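Local coordinates for protein ribosomal RNA small subunit methyltransferase E (Legionella pneumophila, PDB 5O95) that probably methylates N3 of a specific uridine in 16S ribosomal RNA, with S-adenosyl-L-methionine as the methyl donor, at residues 21-24 with 25-29; 200-204 with 205-209; 230-233 with 234-237. One frame throughout, in Å; residues are numbered along the deposited sequence.

From the N terminus, the chain first meets contact 1, where strand 20-22 of the PUA-like domain turns into helix 25-34. Contact 2 follows in the SPOUT methyltransferase domain, where the loop after strand 191-196 becomes helix 204-212. Contact 3 comes last, within helix 227-242 of the same domain, and spans a single stretch of helix. Each is local and closes before the next opens, so none nests in or crosses another. Contact 1 lies across the chain's centre from the others, its centre about 46 Å from that of contact 2. Contacts 2 and 3 both border residues of the cofactor site, with about 10 Å between their nearest atoms.

Contact 1 (21-24 with 25-29); sequences LELS and PEAGQ
The side chain of Ser24 is turned so that OG sits between its own backbone N and carbonyl carbon (chi1 61°), which swings the hydroxyl over the first turn of the helix to meet Ala27. This is a serine N-cap: OG accepts from Ala27 N at 3.2 Å, with an N-H...O angle of 152°, and so occupies one of the amides that no preceding turn can serve. Serine suits the place because its short side chain brings an acceptor oxygen up to an amide of the first helical turn. The carbonyl of the same residue starts the regular pattern, Gly28 N donating to Ser24 O at 2.7 Å, nearly in line with the C=O bond.

Pro25 follows as the first helical residue, where the lack of an N-H costs nothing and the fixed phi favours the turn. Before the cap, Leu23 CB lies 4.1 Å from Ala27 CB. A small methyl at Ala27 lets the leucine stay close to the helix, while Val65 and Val67 of strand 64-74 and Val31 of the helix also touch it. The turn thus joins an edge strand of the PUA-like domain to its helix. On the helix side, Leu23 CB stands 3.9 Å from Gly28 N.

Contact 2 (200-204 with 205-209); sequences GGFSD and EEIRL
Ser203 and Glu206 grip each other twice where the loop enters helix 204-212. Ser203 OG, set between its own N and carbonyl carbon (chi1 75°), accepts from Glu206 N at 3.1 Å, and in return Ser203 N donates to Glu206 OE1 at 3.0 Å with an angle of 163°. The carboxylate oxygen uses its anti lone pair, the one facing away from OE2. Glutamate suits this place because its chain, extended beyond CG, spans the turn back to the serine amide. OE2 receives Glu116 N, so both oxygens are held and the carboxylate's rotation is restrained. A water bridges Gly201 O and Glu206 OE1, donating to both, to the latter at 2.6 Å.

The tight side continues with Phe202. Its ring has Glu206 OE1 at one edge, near the ring plane, the ring and carboxylate planes being 61° apart. Ile207 crosses the phenylalanine at about a right angle and brings CD1, the end methyl of its longer branch, to 3.6 Å from Phe202 CB, at the base of the buried ring. Ile207 N also donates to Ser203 O.

Toward solvent the contact is looser. A second water accepts from Glu205 N at 2.9 Å. Asp204 and Glu205 are exposed, and acidic residues in a first helical turn probably interact favourably with the helix dipole. Asp204 O lies above one face of the Arg208 guanidinium, toward its rim, while the 6.6 Å between Arg208 NH1 and Asp204 OD2 makes no salt bridge.

Phe202 lies close to Gly197, which binds S-adenosyl-L-methionine in this SPOUT-type domain. The reciprocal bonds of Ser203 and Glu206 form a capping box at the start of helix 204-212.

Contact 3 (230-233 with 234-237); sequences AAIT and ALSV
Residues 230-233 and 234-237 are consecutive turns of one helix, and each amide of the second bonds to the carbonyl four residues earlier. Leu235 N to Ala231 O is the straightest of these bonds, with an N-H...O angle of 168°. Ser236 adds a side-chain bond: with OG beside its backbone N (chi1 -61°), the hydroxyl folds back and donates to Ile232 O at 2.8 Å. Ser236 N reaches that oxygen at 3.0 Å from the other face of the carbonyl plane, so two donors hold it. Serine suits a buried helix position because its hydroxyl can be satisfied by its own helix.

Helix 227-242 of the SPOUT-type domain forms part of the dimer interface, where Ser236 OG is also hydrogen-bonded to Thr233 OG1 of the second subunit and Ile232 packs on Ile232 of that subunit. Within its own chain, Thr233 behaves like Ser236, its OG1 bonding to Thr229 O one turn earlier.

The rest of the contact is largely apolar. Ala231 and Ala234, being small, let the helix lie close to strand 191-196, and Ala234 also touches Leu220 of the cofactor site. Leu235 places CG 3.3 Å from Ala231 O, and its CD1 comes 4.4 Å from Ile232 CD1, a loose aliphatic touch beside helix 94-104. Val237 CG2 lies 3.2 Å from Thr233 O, its beta branch laid along the preceding turn.

Contact 1 (21-24 with 25-29)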
loop_
_atom_site.group_PDB
_atom_site.type_symbol
_atom_site.label_atom_id
_atom_site.label_comp_id
_atom_site.label_asym_id
_atom_site.label_seq_id
_atom_site.Cartn_x
_atom_site.Cartn_y
_atom_site.Cartn_z
ATOM N N LEU B 21 -7.609 11.634 -34.513
ATOM C CA LEU B 21 -6.832 12.322 -33.493
ATOM C C LEU B 21 -5.380 11.882 -33.600
ATOM O O LEU B 21 -5.081 10.688 -33.476
ATOM C CB LEU B 21 -7.381 11.991 -32.107
ATOM C CG LEU B 21 -6.559 12.514 -30.933
ATOM C CD1 LEU B 21 -6.513 14.035 -30.955
ATOM C CD2 LEU B 21 -7.140 11.991 -29.630
ATOM N N GLU B 22 -4.485 12.837 -33.845
ATOM C CA GLU B 22 -3.065 12.579 -33.684
ATOM C C GLU B 22 -2.741 12.684 -32.202
ATOM O O GLU B 22 -2.939 13.739 -31.584
ATOM C CB GLU B 22 -2.227 13.586 -34.467
ATOM C CG GLU B 22 -0.741 13.310 -34.331
ATOM C CD GLU B 22 0.108 14.277 -35.119
ATOM O OE1 GLU B 22 -0.471 15.123 -35.819
ATOM O OE2 GLU B 22 1.348 14.190 -35.039
ATOM N N LEU B 23 -2.274 11.590 -31.617
ATOM C CA LEU B 23 -1.995 11.631 -30.194
ATOM C C LEU B 23 -0.946 12.684 -29.900
ATOM O O LEU B 23 -0.106 12.997 -30.748
ATOM C CB LEU B 23 -1.498 10.270 -29.728
ATOM C CG LEU B 23 -2.517 9.145 -29.867
ATOM C CD1 LEU B 23 -1.886 7.870 -29.300
ATOM C CD2 LEU B 23 -3.802 9.474 -29.129
ATOM N N SER B 24 -0.999 13.239 -28.677
ATOM C CA SER B 24 0.054 14.150 -28.262
ATOM C C SER B 24 1.396 13.445 -28.414
ATOM O O SER B 24 1.461 12.216 -28.341
ATOM C CB SER B 24 -0.135 14.538 -26.801
ATOM O OG SER B 24 -0.065 13.381 -25.962
ATOM N N PRO B 25 2.479 14.195 -28.637
ATOM C CA PRO B 25 3.790 13.539 -28.773
ATOM C C PRO B 25 4.123 12.616 -27.611
ATOM O O PRO B 25 4.668 11.526 -27.827
ATOM C CB PRO B 25 4.759 14.725 -28.890
ATOM C CG PRO B 25 3.916 15.790 -29.563
ATOM C CD PRO B 25 2.538 15.632 -28.973
ATOM N N GLU B 26 3.813 13.026 -26.380
ATOM C CA GLU B 26 4.072 12.156 -25.236
ATOM C C GLU B 26 3.279 10.863 -25.335
ATOM O O GLU B 26 3.802 9.782 -25.045
ATOM C CB GLU B 26 3.758 12.878 -23.923
ATOM C CG GLU B 26 4.787 13.938 -23.575
ATOM C CD GLU B 26 6.159 13.347 -23.356
ATOM O OE1 GLU B 26 6.339 12.660 -22.333
ATOM O OE2 GLU B 26 7.050 13.557 -24.208
ATOM N N ALA B 27 2.006 10.955 -25.724
ATOM C CA ALA B 27 1.172 9.757 -25.810
ATOM C C ALA B 27 1.551 8.926 -27.027
ATOM O O ALA B 27 1.454 7.696 -26.990
ATOM C CB ALA B 27 -0.308 10.148 -25.857
ATOM N N GLY B 28 2.002 9.579 -28.105
ATOM C CA GLY B 28 2.465 8.835 -29.265
ATOM C C GLY B 28 3.719 8.044 -28.960
ATOM O O GLY B 28 3.896 6.928 -29.456
ATOM N N GLN B 29 4.617 8.625 -28.159
ATOM C CA GLN B 29 5.779 7.888 -27.677
ATOM C C GLN B 29 5.357 6.703 -26.818
ATOM O O GLN B 29 5.848 5.582 -26.997
ATOM C CB GLN B 29 6.678 8.841 -26.875
ATOM C CG GLN B 29 7.720 8.153 -25.986
ATOM C CD GLN B 29 8.832 7.509 -26.786
ATOM O OE1 GLN B 29 8.996 7.783 -27.976
ATOM N NE2 GLN B 29 9.606 6.645 -26.135
#

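Contact 2 (200-204 with 205-209)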
loop_
_atom_site.group_PDB
_atom_site.type_symbol
_atom_site.label_atom_id
_atom_site.label_comp_id
_atom_site.label_asym_id
_atom_site.label_seq_id
_atom_site.Cartn_x
_atom_site.Cartn_y
_atom_site.Cartn_z
ATOM N N GLY B 200 9.086 11.344 11.739
ATOM C CA GLY B 200 9.394 11.922 13.034
ATOM C C GLY B 200 8.266 12.655 13.725
ATOM O O GLY B 200 8.458 13.159 14.831
ATOM N N GLY B 201 7.096 12.773 13.100
ATOM C CA GLY B 201 5.942 13.349 13.761
ATOM C C GLY B 201 5.841 14.855 13.614
ATOM O O GLY B 201 6.354 15.462 12.667
ATOM N N PHE B 202 5.152 15.465 14.583
ATOM C CA PHE B 202 4.891 16.900 14.598
ATOM C C PHE B 202 5.371 17.512 15.906
ATOM O O PHE B 202 5.283 16.891 16.970
ATOM C CB PHE B 202 3.389 17.180 14.487
ATOM C CG PHE B 202 2.753 16.646 13.226
ATOM C CD1 PHE B 202 2.784 17.383 12.055
ATOM C CD2 PHE B 202 2.114 15.424 13.222
ATOM C CE1 PHE B 202 2.189 16.895 10.902
ATOM C CE2 PHE B 202 1.527 14.934 12.082
ATOM C CZ PHE B 202 1.566 15.678 10.919
ATOM N N SER B 203 5.846 18.753 15.828
ATOM C CA SER B 203 6.241 19.471 17.033
ATOM C C SER B 203 5.004 19.897 17.820
ATOM O O SER B 203 3.881 19.899 17.308
ATOM C CB SER B 203 7.070 20.703 16.675
ATOM O OG SER B 203 6.246 21.735 16.165
ATOM N N ASP B 204 5.220 20.256 19.090
ATOM C CA ASP B 204 4.111 20.713 19.923
ATOM C C ASP B 204 3.435 21.938 19.324
ATOM O O ASP B 204 2.206 22.078 19.395
ATOM C CB ASP B 204 4.606 21.033 21.335
ATOM C CG ASP B 204 4.909 19.789 22.139
ATOM O OD1 ASP B 204 4.334 18.724 21.832
ATOM O OD2 ASP B 204 5.720 19.881 23.085
ATOM N N GLU B 205 4.223 22.836 18.728
ATOM C CA GLU B 205 3.659 24.037 18.125
ATOM C C GLU B 205 2.841 23.697 16.884
ATOM O O GLU B 205 1.802 24.316 16.631
ATOM C CB GLU B 205 4.782 25.027 17.802
ATOM C CG GLU B 205 4.371 26.218 16.957
ATOM C CD GLU B 205 5.554 27.079 16.556
ATOM O OE1 GLU B 205 6.691 26.756 16.963
ATOM O OE2 GLU B 205 5.349 28.076 15.833
ATOM N N GLU B 206 3.292 22.715 16.100
ATOM C CA GLU B 206 2.509 22.297 14.943
ATOM C C GLU B 206 1.165 21.729 15.373
ATOM O O GLU B 206 0.135 22.013 14.752
ATOM C CB GLU B 206 3.292 21.279 14.116
ATOM C CG GLU B 206 4.483 21.893 13.416
ATOM C CD GLU B 206 5.236 20.900 12.567
ATOM O OE1 GLU B 206 5.570 19.808 13.071
ATOM O OE2 GLU B 206 5.491 21.216 11.391
ATOM N N ILE B 207 1.152 20.938 16.449
ATOM C CA ILE B 207 -0.100 20.339 16.900
ATOM C C ILE B 207 -1.042 21.405 17.444
ATOM O O ILE B 207 -2.267 21.313 17.280
ATOM C CB ILE B 207 0.168 19.211 17.914
ATOM C CG1 ILE B 207 0.878 18.054 17.218
ATOM C CG2 ILE B 207 -1.128 18.736 18.549
ATOM C CD1 ILE B 207 0.108 17.523 16.023
ATOM N N ARG B 208 -0.493 22.424 18.110
ATOM C CA ARG B 208 -1.316 23.553 18.531
ATOM C C ARG B 208 -1.939 24.230 17.317
ATOM O O ARG B 208 -3.113 24.622 17.338
ATOM C CB ARG B 208 -0.462 24.521 19.353
ATOM C CG ARG B 208 -1.166 25.774 19.822
ATOM C CD ARG B 208 -0.383 26.462 20.947
ATOM N NE ARG B 208 1.051 26.579 20.671
ATOM C CZ ARG B 208 1.997 25.877 21.293
ATOM N NH1 ARG B 208 1.669 25.000 22.234
ATOM N NH2 ARG B 208 3.275 26.052 20.977
ATOM N N LEU B 209 -1.184 24.311 16.226
ATOM C CA LEU B 209 -1.684 24.926 15.003
ATOM C C LEU B 209 -2.741 24.052 14.334
ATOM O O LEU B 209 -3.798 24.545 13.924
ATOM C CB LEU B 209 -0.511 25.178 14.064
ATOM C CG LEU B 209 -0.732 26.028 12.822
ATOM C CD1 LEU B 209 -1.019 27.471 13.204
ATOM C CD2 LEU B 209 0.513 25.928 11.986
HETATM O O HOH W 1 6.783 17.995 11.579
HETATM O O HOH W 2 7.033 23.150 19.127
#

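Contact 3 (230-233 with 234-237)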
loop_
_atom_site.group_PDB
_atom_site.type_symbol
_atom_site.label_atom_id
_atom_site.label_comp_id
_atom_site.label_asym_id
_atom_site.label_seq_id
_atom_site.Cartn_x
_atom_site.Cartn_y
_atom_site.Cartn_z
ATOM N N ALA B 230 1.066 4.411 5.602
ATOM C CA ALA B 230 0.042 5.149 6.320
ATOM C C ALA B 230 -0.898 5.865 5.367
ATOM O O ALA B 230 -2.108 5.872 5.585
ATOM C CB ALA B 230 0.681 6.164 7.268
ATOM N N ALA B 231 -0.350 6.537 4.352
ATOM C CA ALA B 231 -1.200 7.190 3.364
ATOM C C ALA B 231 -2.185 6.214 2.755
ATOM O O ALA B 231 -3.383 6.499 2.667
ATOM C CB ALA B 231 -0.342 7.815 2.266
ATOM N N ILE B 232 -1.693 5.070 2.292
ATOM C CA ILE B 232 -2.589 4.182 1.557
ATOM C C ILE B 232 -3.548 3.467 2.510
ATOM O O ILE B 232 -4.705 3.224 2.168
ATOM C CB ILE B 232 -1.790 3.247 0.633
ATOM C CG1 ILE B 232 -0.832 4.073 -0.246
ATOM C CG2 ILE B 232 -2.739 2.474 -0.298
ATOM C CD1 ILE B 232 -1.426 5.409 -0.813
ATOM N N THR B 233 -3.107 3.148 3.728
ATOM C CA THR B 233 -4.008 2.583 4.725
ATOM C C THR B 233 -5.106 3.570 5.114
ATOM O O THR B 233 -6.283 3.193 5.233
ATOM C CB THR B 233 -3.172 2.197 5.969
ATOM O OG1 THR B 233 -2.255 1.154 5.592
ATOM C CG2 THR B 233 -4.055 1.741 7.127
ATOM N N ALA B 234 -4.752 4.838 5.316
ATOM C CA ALA B 234 -5.753 5.824 5.704
ATOM C C ALA B 234 -6.776 6.024 4.589
ATOM O O ALA B 234 -7.984 6.070 4.842
ATOM C CB ALA B 234 -5.067 7.160 6.023
ATOM N N LEU B 235 -6.301 6.161 3.353
ATOM C CA LEU B 235 -7.227 6.322 2.236
ATOM C C LEU B 235 -8.151 5.122 2.104
ATOM O O LEU B 235 -9.349 5.282 1.831
ATOM C CB LEU B 235 -6.470 6.541 0.935
ATOM C CG LEU B 235 -5.721 7.870 0.848
ATOM C CD1 LEU B 235 -5.026 7.978 -0.457
ATOM C CD2 LEU B 235 -6.680 9.022 1.043
ATOM N N SER B 236 -7.619 3.912 2.298
ATOM C CA SER B 236 -8.462 2.713 2.214
ATOM C C SER B 236 -9.533 2.726 3.294
ATOM O O SER B 236 -10.698 2.401 3.041
ATOM C CB SER B 236 -7.589 1.462 2.378
ATOM O OG SER B 236 -6.593 1.325 1.382
ATOM N N VAL B 237 -9.137 3.053 4.526
ATOM C CA VAL B 237 -10.092 3.033 5.623
ATOM C C VAL B 237 -11.139 4.121 5.438
ATOM O O VAL B 237 -12.333 3.889 5.640
ATOM C CB VAL B 237 -9.363 3.157 6.973
ATOM C CG1 VAL B 237 -10.373 3.334 8.096
ATOM C CG2 VAL B 237 -8.475 1.945 7.223
#